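Local coordinates for putative uncharacterized protein (Emericella nidulans, PDB 3PGB) that is a copper and topaquinone-dependent amine oxidase that probably oxidises primary amines such as methylamine to aldehydes, at residues L253-L258 / D525-S530; S397-L402 / Y507-Y512; Y490-H493 / T497-V500; F538-D543 / V717-L722. One frame throughout, in Å; residues are numbered along the deposited sequence.

Contact 1: residues L253-L258 / D525-S530; sequences LLPLGL and DSLSGS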
loop_
_atom_site.group_PDB
_atom_site.type_symbol
_atom_site.label_atom_id
_atom_site.label_comp_id
_atom_site.label_asym_id
_atom_site.label_seq_id
_atom_site.Cartn_x
_atom_site.Cartn_y
_atom_site.Cartn_z
ATOM N N LEU A 253 2.567 20.879 -20.164
ATOM C CA LEU A 253 1.461 21.622 -19.539
ATOM C C LEU A 253 0.933 22.798 -20.373
ATOM O O LEU A 253 0.116 23.565 -19.878
ATOM C CB LEU A 253 1.890 22.179 -18.178
ATOM C CG LEU A 253 2.310 21.173 -17.106
ATOM C CD1 LEU A 253 2.587 21.907 -15.801
ATOM C CD2 LEU A 253 1.256 20.088 -16.917
ATOM N N LEU A 254 1.375 22.934 -21.624
ATOM C CA LEU A 254 1.070 24.121 -22.431
ATOM C C LEU A 254 0.426 23.835 -23.805
ATOM O O LEU A 254 0.839 24.407 -24.809
ATOM C CB LEU A 254 2.360 24.933 -22.631
ATOM C CG LEU A 254 3.147 25.283 -21.365
ATOM C CD1 LEU A 254 4.440 26.000 -21.724
ATOM C CD2 LEU A 254 2.296 26.121 -20.393
ATOM N N PRO A 255 -0.604 22.971 -23.854
ATOM C CA PRO A 255 -1.295 22.744 -25.129
ATOM C C PRO A 255 -2.041 23.993 -25.602
ATOM O O PRO A 255 -2.419 24.825 -24.772
ATOM C CB PRO A 255 -2.286 21.629 -24.795
ATOM C CG PRO A 255 -2.538 21.767 -23.334
ATOM C CD PRO A 255 -1.250 22.248 -22.743
ATOM N N LEU A 256 -2.244 24.127 -26.913
ATOM C CA LEU A 256 -2.875 25.339 -27.474
ATOM C C LEU A 256 -4.205 25.104 -28.200
ATOM O O LEU A 256 -4.990 26.038 -28.357
ATOM C CB LEU A 256 -1.899 26.080 -28.385
ATOM C CG LEU A 256 -0.642 26.651 -27.722
ATOM C CD1 LEU A 256 0.139 27.484 -28.736
ATOM C CD2 LEU A 256 -0.988 27.487 -26.489
ATOM N N GLY A 257 -4.450 23.878 -28.660
ATOM C CA GLY A 257 -5.799 23.448 -29.043
ATOM C C GLY A 257 -6.163 23.540 -30.511
ATOM O O GLY A 257 -7.348 23.536 -30.853
ATOM N N LEU A 258 -5.158 23.624 -31.377
ATOM C CA LEU A 258 -5.374 23.639 -32.814
ATOM C C LEU A 258 -4.727 22.384 -33.374
ATOM O O LEU A 258 -3.536 22.151 -33.165
ATOM C CB LEU A 258 -4.759 24.898 -33.425
ATOM C CG LEU A 258 -4.902 25.106 -34.935
ATOM C CD1 LEU A 258 -6.362 25.057 -35.377
ATOM C CD2 LEU A 258 -4.266 26.425 -35.329
ATOM N N ASP A 525 -6.250 27.910 -16.180
ATOM C CA ASP A 525 -6.947 28.897 -17.027
ATOM C C ASP A 525 -7.473 28.318 -18.342
ATOM O O ASP A 525 -8.622 28.555 -18.709
ATOM C CB ASP A 525 -6.054 30.117 -17.318
ATOM C CG ASP A 525 -5.514 30.781 -16.045
ATOM O OD1 ASP A 525 -5.150 31.982 -16.102
ATOM O OD2 ASP A 525 -5.441 30.105 -14.990
ATOM N N SER A 526 -6.638 27.553 -19.037
ATOM C CA SER A 526 -7.048 26.895 -20.282
ATOM C C SER A 526 -6.526 25.461 -20.359
ATOM O O SER A 526 -6.199 24.958 -21.442
ATOM C CB SER A 526 -6.573 27.714 -21.485
ATOM O OG SER A 526 -7.215 28.974 -21.508
ATOM N N LEU A 527 -6.482 24.798 -19.202
ATOM C CA LEU A 527 -5.811 23.507 -19.067
ATOM C C LEU A 527 -6.744 22.417 -18.560
ATOM O O LEU A 527 -7.461 22.616 -17.583
ATOM C CB LEU A 527 -4.622 23.626 -18.109
ATOM C CG LEU A 527 -3.557 22.532 -18.236
ATOM C CD1 LEU A 527 -2.862 22.677 -19.570
ATOM C CD2 LEU A 527 -2.549 22.602 -17.109
ATOM N N SER A 528 -6.724 21.272 -19.240
ATOM C CA SER A 528 -7.353 20.059 -18.747
ATOM C C SER A 528 -6.288 19.103 -18.250
ATOM O O SER A 528 -5.262 18.909 -18.902
ATOM C CB SER A 528 -8.158 19.367 -19.839
ATOM O OG SER A 528 -8.570 18.083 -19.406
ATOM N N GLY A 529 -6.548 18.493 -17.099
ATOM C CA GLY A 529 -5.656 17.493 -16.556
ATOM C C GLY A 529 -5.616 16.253 -17.422
ATOM O O GLY A 529 -4.619 15.536 -17.412
ATOM N N SER A 530 -6.698 16.015 -18.174
ATOM C CA SER A 530 -6.812 14.893 -19.112
ATOM C C SER A 530 -7.054 13.600 -18.332
ATOM O O SER A 530 -7.504 13.642 -17.181
ATOM C CB SER A 530 -5.570 14.794 -20.016
ATOM O OG SER A 530 -5.837 14.120 -21.237
#
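The backbones of L253-L258 and D525-S530 do not pair, since their closest CA atoms, those of L253 and L527, stay 7.5 Å apart and no hydrogen bond crosses between them. One side chain, that of L527, spans the gap. With CG anti to the backbone N (chi1 -160°) and chi2 at 67°, its CD1 reaches P255 at the start of strand 255-263. There CD1 sits 3.6 Å from CD of P255, the two side chains crossing at about a right angle, so that the methyl meets the CG-CD side of the proline ring. The position of this methyl is doubtful in detail, because it also falls implausibly close to OG of S510. Both partners are buried, and the contact is small, 140 Å² summed over both sides. N305 ties the segments together from outside, its ND2 bonding to the carbonyl O atoms of both P255 and S526. Beyond L527 the chain folds back as N of S530 donates to OG of S528 at 3.0 Å, an ST turn leading toward the copper ligand H532. The contact is thus an interdomain seam of a copper amine oxidase, joining a five-stranded antiparallel sheet to the catalytic beta domain near its copper.

Contact 2: residues S397-L402 / Y507-Y512; sequences SSVAYL and YIQSAY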
loop_
_atom_site.group_PDB
_atom_site.type_symbol
_atom_site.label_atom_id
_atom_site.label_comp_id
_atom_site.label_asym_id
_atom_site.label_seq_id
_atom_site.Cartn_x
_atom_site.Cartn_y
_atom_site.Cartn_z
ATOM N N SER A 397 -6.626 11.793 -27.621
ATOM C CA SER A 397 -7.402 10.566 -27.838
ATOM C C SER A 397 -6.534 9.431 -28.384
ATOM O O SER A 397 -6.755 8.269 -28.071
ATOM C CB SER A 397 -8.576 10.824 -28.789
ATOM O OG SER A 397 -9.301 9.636 -29.052
ATOM N N SER A 398 -5.536 9.782 -29.183
ATOM C CA SER A 398 -4.741 8.799 -29.911
ATOM C C SER A 398 -3.468 8.367 -29.202
ATOM O O SER A 398 -2.848 7.398 -29.627
ATOM C CB SER A 398 -4.368 9.360 -31.283
ATOM O OG SER A 398 -5.524 9.698 -32.034
ATOM N N VAL A 399 -3.050 9.074 -28.152
ATOM C CA VAL A 399 -1.792 8.725 -27.483
ATOM C C VAL A 399 -1.912 7.407 -26.714
ATOM O O VAL A 399 -2.800 7.232 -25.877
ATOM C CB VAL A 399 -1.284 9.832 -26.530
ATOM C CG1 VAL A 399 -0.112 9.322 -25.711
ATOM C CG2 VAL A 399 -0.857 11.057 -27.309
ATOM N N ALA A 400 -1.022 6.478 -27.038
ATOM C CA ALA A 400 -0.870 5.237 -26.294
ATOM C C ALA A 400 0.617 4.889 -26.276
ATOM O O ALA A 400 1.077 4.044 -27.037
ATOM C CB ALA A 400 -1.691 4.128 -26.923
ATOM N N TYR A 401 1.362 5.577 -25.411
ATOM C CA TYR A 401 2.809 5.400 -25.321
ATOM C C TYR A 401 3.176 3.987 -24.884
ATOM O O TYR A 401 2.581 3.433 -23.963
ATOM C CB TYR A 401 3.440 6.397 -24.334
ATOM C CG TYR A 401 3.430 7.838 -24.791
ATOM C CD1 TYR A 401 4.028 8.211 -25.984
ATOM C CD2 TYR A 401 2.844 8.829 -24.020
ATOM C CE1 TYR A 401 4.023 9.516 -26.406
ATOM C CE2 TYR A 401 2.835 10.143 -24.435
ATOM C CZ TYR A 401 3.430 10.479 -25.633
ATOM O OH TYR A 401 3.438 11.784 -26.075
ATOM N N LEU A 402 4.154 3.419 -25.577
ATOM C CA LEU A 402 4.802 2.190 -25.179
ATOM C C LEU A 402 6.267 2.560 -25.000
ATOM O O LEU A 402 6.999 2.718 -25.978
ATOM C CB LEU A 402 4.599 1.113 -26.245
ATOM C CG LEU A 402 3.144 0.636 -26.398
ATOM C CD1 LEU A 402 2.932 -0.106 -27.709
ATOM C CD2 LEU A 402 2.715 -0.230 -25.207
ATOM N N TYR A 507 6.011 15.669 -14.967
ATOM C CA TYR A 507 4.976 16.467 -15.616
ATOM C C TYR A 507 3.942 15.586 -16.276
ATOM O O TYR A 507 4.275 14.587 -16.906
ATOM C CB TYR A 507 5.590 17.383 -16.672
ATOM C CG TYR A 507 6.217 18.622 -16.100
ATOM C CD1 TYR A 507 7.566 18.661 -15.789
ATOM C CD2 TYR A 507 5.462 19.755 -15.865
ATOM C CE1 TYR A 507 8.144 19.795 -15.258
ATOM C CE2 TYR A 507 6.031 20.895 -15.342
ATOM C CZ TYR A 507 7.376 20.906 -15.036
ATOM O OH TYR A 507 7.962 22.032 -14.511
ATOM N N ILE A 508 2.678 15.961 -16.141
ATOM C CA ILE A 508 1.623 15.268 -16.844
ATOM C C ILE A 508 1.637 15.725 -18.302
ATOM O O ILE A 508 2.096 16.827 -18.607
ATOM C CB ILE A 508 0.232 15.503 -16.191
ATOM C CG1 ILE A 508 -0.246 16.948 -16.370
ATOM C CG2 ILE A 508 0.274 15.125 -14.715
ATOM C CD1 ILE A 508 -1.681 17.190 -15.875
ATOM N N GLN A 509 1.164 14.872 -19.203
ATOM C CA GLN A 509 0.914 15.308 -20.564
ATOM C C GLN A 509 -0.502 15.838 -20.608
ATOM O O GLN A 509 -1.476 15.081 -20.545
ATOM C CB GLN A 509 1.118 14.205 -21.591
ATOM C CG GLN A 509 1.113 14.764 -22.997
ATOM C CD GLN A 509 1.478 13.744 -24.028
ATOM O OE1 GLN A 509 0.615 13.245 -24.746
ATOM N NE2 GLN A 509 2.759 13.417 -24.110
ATOM N N SER A 510 -0.587 17.158 -20.730
ATOM C CA SER A 510 -1.816 17.909 -20.540
ATOM C C SER A 510 -2.739 17.791 -21.744
ATOM O O SER A 510 -2.397 17.158 -22.739
ATOM C CB SER A 510 -1.441 19.371 -20.301
ATOM O OG SER A 510 -2.558 20.165 -19.999
ATOM N N ALA A 511 -3.921 18.390 -21.635
ATOM C CA ALA A 511 -4.868 18.480 -22.742
ATOM C C ALA A 511 -5.508 19.859 -22.727
ATOM O O ALA A 511 -5.704 20.439 -21.659
ATOM C CB ALA A 511 -5.931 17.401 -22.623
ATOM N N TYR A 512 -5.821 20.390 -23.907
ATOM C CA TYR A 512 -6.490 21.688 -24.009
ATOM C C TYR A 512 -7.894 21.574 -23.434
ATOM O O TYR A 512 -8.566 20.558 -23.620
ATOM C CB TYR A 512 -6.539 22.173 -25.464
ATOM C CG TYR A 512 -6.822 23.656 -25.604
ATOM C CD1 TYR A 512 -5.884 24.607 -25.196
ATOM C CD2 TYR A 512 -8.015 24.108 -26.149
ATOM C CE1 TYR A 512 -6.135 25.969 -25.323
ATOM C CE2 TYR A 512 -8.279 25.463 -26.277
ATOM C CZ TYR A 512 -7.334 26.387 -25.868
ATOM O OH TYR A 512 -7.600 27.722 -26.001
#
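Within the catalytic beta domain of the copper amine oxidase fold, the end of helix 394-398 and strand 400-402 face the mostly extended segment Y507-Y512 across a gap of 9.9 Å between the CA atoms of V399 and Q509. Side chains alone bridge it, reaching out from opposite directions.

The polar link is one hydrogen bond, from NE2 of Q509 to OH of Y401. At 2.6 Å and with an N-H...O angle of 170° it is short and nearly straight, and the hydroxyl oxygen lies only 5° out of the Q509 amide plane. Q509 gets there with CG anti to its N and an extended chain beyond. Its amide stands almost perpendicular to the Y401 ring, with planes 85° apart, and approaches the ring at its hydroxyl-bearing edge. Q396, just before the helix end, donates through NE2 to OE1 of Q509, so both ends of the amide are engaged and its rotation is defined.

Apolar contact is slighter. V399 holds CG1 over one face of the Y401 ring, offset toward the rim, while W222 touches both Y401 and Q509.

The site lies close to the catalytic centre: the Y401 side chain is about 4 Å from that of D403, the predicted proton acceptor, and the Q509 side chain is about 8 Å from the copper ion. On the valine, CG2 is the methyl nearest the amide, 3.7 Å from OE1 of Q509.

Contact 3: residues Y490-H493 / T497-V500; sequences YNFH and TIGV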
loop_
_atom_site.group_PDB
_atom_site.type_symbol
_atom_site.label_atom_id
_atom_site.label_comp_id
_atom_site.label_asym_id
_atom_site.label_seq_id
_atom_site.Cartn_x
_atom_site.Cartn_y
_atom_site.Cartn_z
ATOM N N TYR A 490 12.837 -2.483 -5.824
ATOM C CA TYR A 490 12.730 -3.896 -5.473
ATOM C C TYR A 490 13.067 -4.067 -4.005
ATOM O O TYR A 490 14.183 -3.787 -3.591
ATOM C CB TYR A 490 13.658 -4.747 -6.333
ATOM C CG TYR A 490 13.177 -4.851 -7.754
ATOM C CD1 TYR A 490 13.683 -4.015 -8.749
ATOM C CD2 TYR A 490 12.185 -5.760 -8.099
ATOM C CE1 TYR A 490 13.224 -4.097 -10.051
ATOM C CE2 TYR A 490 11.723 -5.851 -9.398
ATOM C CZ TYR A 490 12.243 -5.017 -10.366
ATOM O OH TYR A 490 11.779 -5.120 -11.650
ATOM N N ASN A 491 12.092 -4.525 -3.228
ATOM C CA ASN A 491 12.231 -4.648 -1.780
ATOM C C ASN A 491 12.458 -6.094 -1.373
ATOM O O ASN A 491 11.881 -6.998 -1.965
ATOM C CB ASN A 491 10.958 -4.160 -1.084
ATOM C CG ASN A 491 10.735 -2.681 -1.245
ATOM O OD1 ASN A 491 11.668 -1.887 -1.111
ATOM N ND2 ASN A 491 9.497 -2.293 -1.522
ATOM N N PHE A 492 13.264 -6.301 -0.337
ATOM C CA PHE A 492 13.442 -7.619 0.261
ATOM C C PHE A 492 13.335 -7.496 1.772
ATOM O O PHE A 492 13.984 -6.644 2.361
ATOM C CB PHE A 492 14.800 -8.193 -0.125
ATOM C CG PHE A 492 15.033 -8.235 -1.602
ATOM C CD1 PHE A 492 15.535 -7.131 -2.266
ATOM C CD2 PHE A 492 14.734 -9.371 -2.329
ATOM C CE1 PHE A 492 15.737 -7.158 -3.630
ATOM C CE2 PHE A 492 14.941 -9.410 -3.696
ATOM C CZ PHE A 492 15.443 -8.301 -4.345
ATOM N N HIS A 493 12.535 -8.360 2.392
ATOM C CA HIS A 493 12.252 -8.272 3.821
ATOM C C HIS A 493 12.650 -9.523 4.589
ATOM O O HIS A 493 12.813 -10.597 4.008
ATOM C CB HIS A 493 10.775 -8.001 4.020
ATOM C CG HIS A 493 10.317 -6.713 3.414
ATOM N ND1 HIS A 493 10.034 -6.582 2.072
ATOM C CD2 HIS A 493 10.098 -5.496 3.968
ATOM C CE1 HIS A 493 9.658 -5.340 1.826
ATOM N NE2 HIS A 493 9.691 -4.660 2.958
ATOM N N THR A 497 9.574 -11.701 2.170
ATOM C CA THR A 497 8.708 -11.027 1.214
ATOM C C THR A 497 9.520 -10.194 0.220
ATOM O O THR A 497 10.354 -9.376 0.610
ATOM C CB THR A 497 7.684 -10.136 1.939
ATOM O OG1 THR A 497 6.838 -10.954 2.768
ATOM C CG2 THR A 497 6.831 -9.369 0.943
ATOM N N ILE A 498 9.274 -10.425 -1.065
ATOM C CA ILE A 498 9.878 -9.657 -2.148
ATOM C C ILE A 498 8.827 -8.691 -2.631
ATOM O O ILE A 498 7.687 -9.095 -2.847
ATOM C CB ILE A 498 10.259 -10.564 -3.338
ATOM C CG1 ILE A 498 11.286 -11.624 -2.909
ATOM C CG2 ILE A 498 10.780 -9.720 -4.511
ATOM C CD1 ILE A 498 11.197 -12.919 -3.689
ATOM N N GLY A 499 9.191 -7.426 -2.808
ATOM C CA GLY A 499 8.242 -6.410 -3.268
ATOM C C GLY A 499 8.694 -5.772 -4.564
ATOM O O GLY A 499 9.882 -5.492 -4.742
ATOM N N VAL A 500 7.751 -5.553 -5.477
ATOM C CA VAL A 500 8.012 -4.788 -6.693
ATOM C C VAL A 500 7.068 -3.590 -6.718
ATOM O O VAL A 500 5.854 -3.759 -6.692
ATOM C CB VAL A 500 7.816 -5.644 -7.958
ATOM C CG1 VAL A 500 8.251 -4.868 -9.202
ATOM C CG2 VAL A 500 8.589 -6.960 -7.841
#
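Y490-H493 and T497-V500 are the facing arms of a beta hairpin in the catalytic domain, their antiparallel short strand axes 4.6 Å apart at 163°. The tight part is the hydrogen-bonded pair N491-G499. N of N491 donates to O of G499 at 2.8 Å and N of G499 returns a bond to O of N491 at 2.9 Å, both nearly straight. On the face carrying Y490, F492, I498 and V500, the packing is apolar. Y490 and V500 lie side by side, with CE2 of the tyrosine 3.6 Å from CG1 of the valine, whereas F492 and I498 touch more lightly, CD2 to CG1 at 4.2 Å. L366 and L380 extend this buried layer.

Toward the turn the pairing slackens. H493 is partly exposed, although T711 of the second subunit packs on it and T712 of that subunit on T497. The backbone N of H493 reaches O of T497 at 3.0 Å, bent to 138°. Its imidazole, stacked on Y472, adds a bond: with CG beside the backbone N, the second torsion lets ND1 donate to that O of T497 at 3.2 Å, the oxygen in the imidazole plane but ND1 45° out of the carbonyl plane.

Contact 4: residues F538-D543 / V717-L722; sequences FKADFD and VAFTPL. With CA (calcium ion), chain F.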
loop_
_atom_site.group_PDB
_atom_site.type_symbol
_atom_site.label_atom_id
_atom_site.label_comp_id
_atom_site.label_asym_id
_atom_site.label_seq_id
_atom_site.Cartn_x
_atom_site.Cartn_y
_atom_site.Cartn_z
ATOM N N PHE A 538 5.363 -6.689 -15.740
ATOM C CA PHE A 538 6.549 -7.287 -15.139
ATOM C C PHE A 538 6.557 -8.790 -15.359
ATOM O O PHE A 538 5.528 -9.445 -15.190
ATOM C CB PHE A 538 6.583 -6.995 -13.640
ATOM C CG PHE A 538 6.989 -5.588 -13.301
ATOM C CD1 PHE A 538 6.051 -4.573 -13.265
ATOM C CD2 PHE A 538 8.303 -5.287 -13.001
ATOM C CE1 PHE A 538 6.422 -3.275 -12.944
ATOM C CE2 PHE A 538 8.683 -3.994 -12.682
ATOM C CZ PHE A 538 7.747 -2.989 -12.654
ATOM N N LYS A 539 7.717 -9.333 -15.727
ATOM C CA LYS A 539 7.890 -10.779 -15.866
ATOM C C LYS A 539 8.412 -11.368 -14.555
ATOM O O LYS A 539 9.462 -10.958 -14.061
ATOM C CB LYS A 539 8.861 -11.085 -17.000
ATOM C CG LYS A 539 9.014 -12.571 -17.319
ATOM C CD LYS A 539 10.069 -12.786 -18.381
ATOM C CE LYS A 539 10.196 -14.241 -18.765
ATOM N NZ LYS A 539 11.240 -14.448 -19.820
ATOM N N ALA A 540 7.667 -12.322 -13.997
ATOM C CA ALA A 540 8.047 -13.005 -12.766
ATOM C C ALA A 540 8.163 -14.509 -13.030
ATOM O O ALA A 540 7.180 -15.241 -12.951
ATOM C CB ALA A 540 7.025 -12.723 -11.671
ATOM N N ASP A 541 9.370 -14.962 -13.355
ATOM C CA ASP A 541 9.607 -16.372 -13.650
ATOM C C ASP A 541 9.904 -17.140 -12.368
ATOM O O ASP A 541 11.051 -17.514 -12.112
ATOM C CB ASP A 541 10.762 -16.523 -14.652
ATOM C CG ASP A 541 10.936 -17.953 -15.143
ATOM O OD1 ASP A 541 10.125 -18.832 -14.786
ATOM O OD2 ASP A 541 11.901 -18.202 -15.890
ATOM N N PHE A 542 8.868 -17.381 -11.569
ATOM C CA PHE A 542 9.021 -18.181 -10.354
ATOM C C PHE A 542 9.401 -19.607 -10.718
ATOM O O PHE A 542 8.743 -20.219 -11.555
ATOM C CB PHE A 542 7.716 -18.234 -9.551
ATOM C CG PHE A 542 7.281 -16.912 -9.008
ATOM C CD1 PHE A 542 7.708 -16.490 -7.763
ATOM C CD2 PHE A 542 6.446 -16.097 -9.739
ATOM C CE1 PHE A 542 7.312 -15.273 -7.264
ATOM C CE2 PHE A 542 6.047 -14.888 -9.249
ATOM C CZ PHE A 542 6.484 -14.470 -8.009
ATOM N N ASP A 543 10.453 -20.134 -10.097
ATOM C CA ASP A 543 10.782 -21.555 -10.188
ATOM C C ASP A 543 10.802 -22.117 -8.774
ATOM O O ASP A 543 11.870 -22.397 -8.215
ATOM C CB ASP A 543 12.138 -21.768 -10.867
ATOM C CG ASP A 543 12.112 -21.462 -12.360
ATOM O OD1 ASP A 543 11.019 -21.308 -12.955
ATOM O OD2 ASP A 543 13.206 -21.386 -12.951
ATOM N N VAL A 717 3.091 -4.855 -6.102
ATOM C CA VAL A 717 2.768 -6.248 -5.797
ATOM C C VAL A 717 3.817 -6.782 -4.834
ATOM O O VAL A 717 4.885 -6.200 -4.688
ATOM C CB VAL A 717 2.733 -7.144 -7.061
ATOM C CG1 VAL A 717 1.481 -6.873 -7.877
ATOM C CG2 VAL A 717 3.987 -6.951 -7.905
ATOM N N ALA A 718 3.499 -7.884 -4.171
ATOM C CA ALA A 718 4.408 -8.490 -3.218
ATOM C C ALA A 718 4.356 -10.005 -3.342
ATOM O O ALA A 718 3.284 -10.586 -3.485
ATOM C CB ALA A 718 4.042 -8.071 -1.823
ATOM N N PHE A 719 5.524 -10.636 -3.305
ATOM C CA PHE A 719 5.620 -12.088 -3.314
ATOM C C PHE A 719 6.025 -12.479 -1.910
ATOM O O PHE A 719 7.047 -12.011 -1.418
ATOM C CB PHE A 719 6.665 -12.583 -4.325
ATOM C CG PHE A 719 6.657 -11.847 -5.634
ATOM C CD1 PHE A 719 5.473 -11.450 -6.224
ATOM C CD2 PHE A 719 7.847 -11.587 -6.303
ATOM C CE1 PHE A 719 5.473 -10.789 -7.441
ATOM C CE2 PHE A 719 7.851 -10.929 -7.524
ATOM C CZ PHE A 719 6.663 -10.526 -8.091
ATOM N N THR A 720 5.217 -13.310 -1.261
ATOM C CA THR A 720 5.474 -13.724 0.113
ATOM C C THR A 720 5.409 -15.244 0.227
ATOM O O THR A 720 4.608 -15.866 -0.454
ATOM C CB THR A 720 4.460 -13.084 1.088
ATOM O OG1 THR A 720 4.930 -13.233 2.432
ATOM C CG2 THR A 720 3.068 -13.724 0.964
ATOM N N PRO A 721 6.261 -15.851 1.076
ATOM C CA PRO A 721 6.184 -17.296 1.266
ATOM C C PRO A 721 4.803 -17.746 1.729
ATOM O O PRO A 721 4.155 -17.044 2.505
ATOM C CB PRO A 721 7.225 -17.561 2.358
ATOM C CG PRO A 721 8.216 -16.491 2.175
ATOM C CD PRO A 721 7.411 -15.281 1.799
ATOM N N LEU A 722 4.358 -18.891 1.225
ATOM C CA LEU A 722 3.051 -19.440 1.558
ATOM C C LEU A 722 3.221 -20.942 1.766
ATOM O O LEU A 722 3.501 -21.671 0.815
ATOM C CB LEU A 722 2.056 -19.141 0.436
ATOM C CG LEU A 722 0.564 -19.297 0.743
ATOM C CD1 LEU A 722 0.231 -20.734 1.087
ATOM C CD2 LEU A 722 0.133 -18.366 1.862
HETATM CA CA CA F . 9.043 -20.757 -13.929
HETATM O O HOH W 1 7.558 -22.377 -12.690
#
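An aromatic pair joins F538-D543 to V717-L722, strands whose closest CA atoms, in A540 and F719, are 9.8 Å apart, so rings and not backbone bonds fill the space between them. The stack is T-shaped. F542 presents its edge to the face of F719, with planes at 76° and centroids 4.8 Å apart, and its CZ stands 3.4 Å above the centre of that ring. A chi1 of -65° on F542, which puts CG anti to the carbonyl carbon, directs the ring at the opposite strand. A lesser apolar touch comes from CB of A540, 4.2 Å from CZ of F719, while I618 packs against both phenylalanines.

Metal coordination occupies the other side of the F542 backbone. The calcium ion is bound by OD1 of D541 at 2.4 Å, the carbonyl O of F542 at 2.5 Å, OD1 of D543 at 2.3 Å and a water, and D687 and L688 complete the site. K114 makes salt bridges to OD2 of both D541 and D543, which would offset part of their negative charge.

F542 therefore has two roles in one residue: its carbonyl binds calcium while its ring is lodged in the apolar interior, coupling the metal site to the beta-sandwich core.

Overall arrangement
The four contacts form two touching pairs on opposite sides of the chain's centre. Contacts 1 and 2, with centres 11 Å apart, meet through the small sheet in which strands 511-512 and 527-528 are neighbours, S528 N lying 2.8 Å from A511 O. Both lie near the copper site: the Q509 side chain is about 8 Å from the metal and that of L253 about 11 Å. Contacts 3 and 4, with centres 10 Å apart, meet where strands 498-504 and 714-722 run as neighbours, I498 O being 2.7 Å from F719 N. Contact 4 holds the calcium, about 13 Å from the I498 side chain. Contacts 2 and 4 are about 12 Å apart at their nearest atoms.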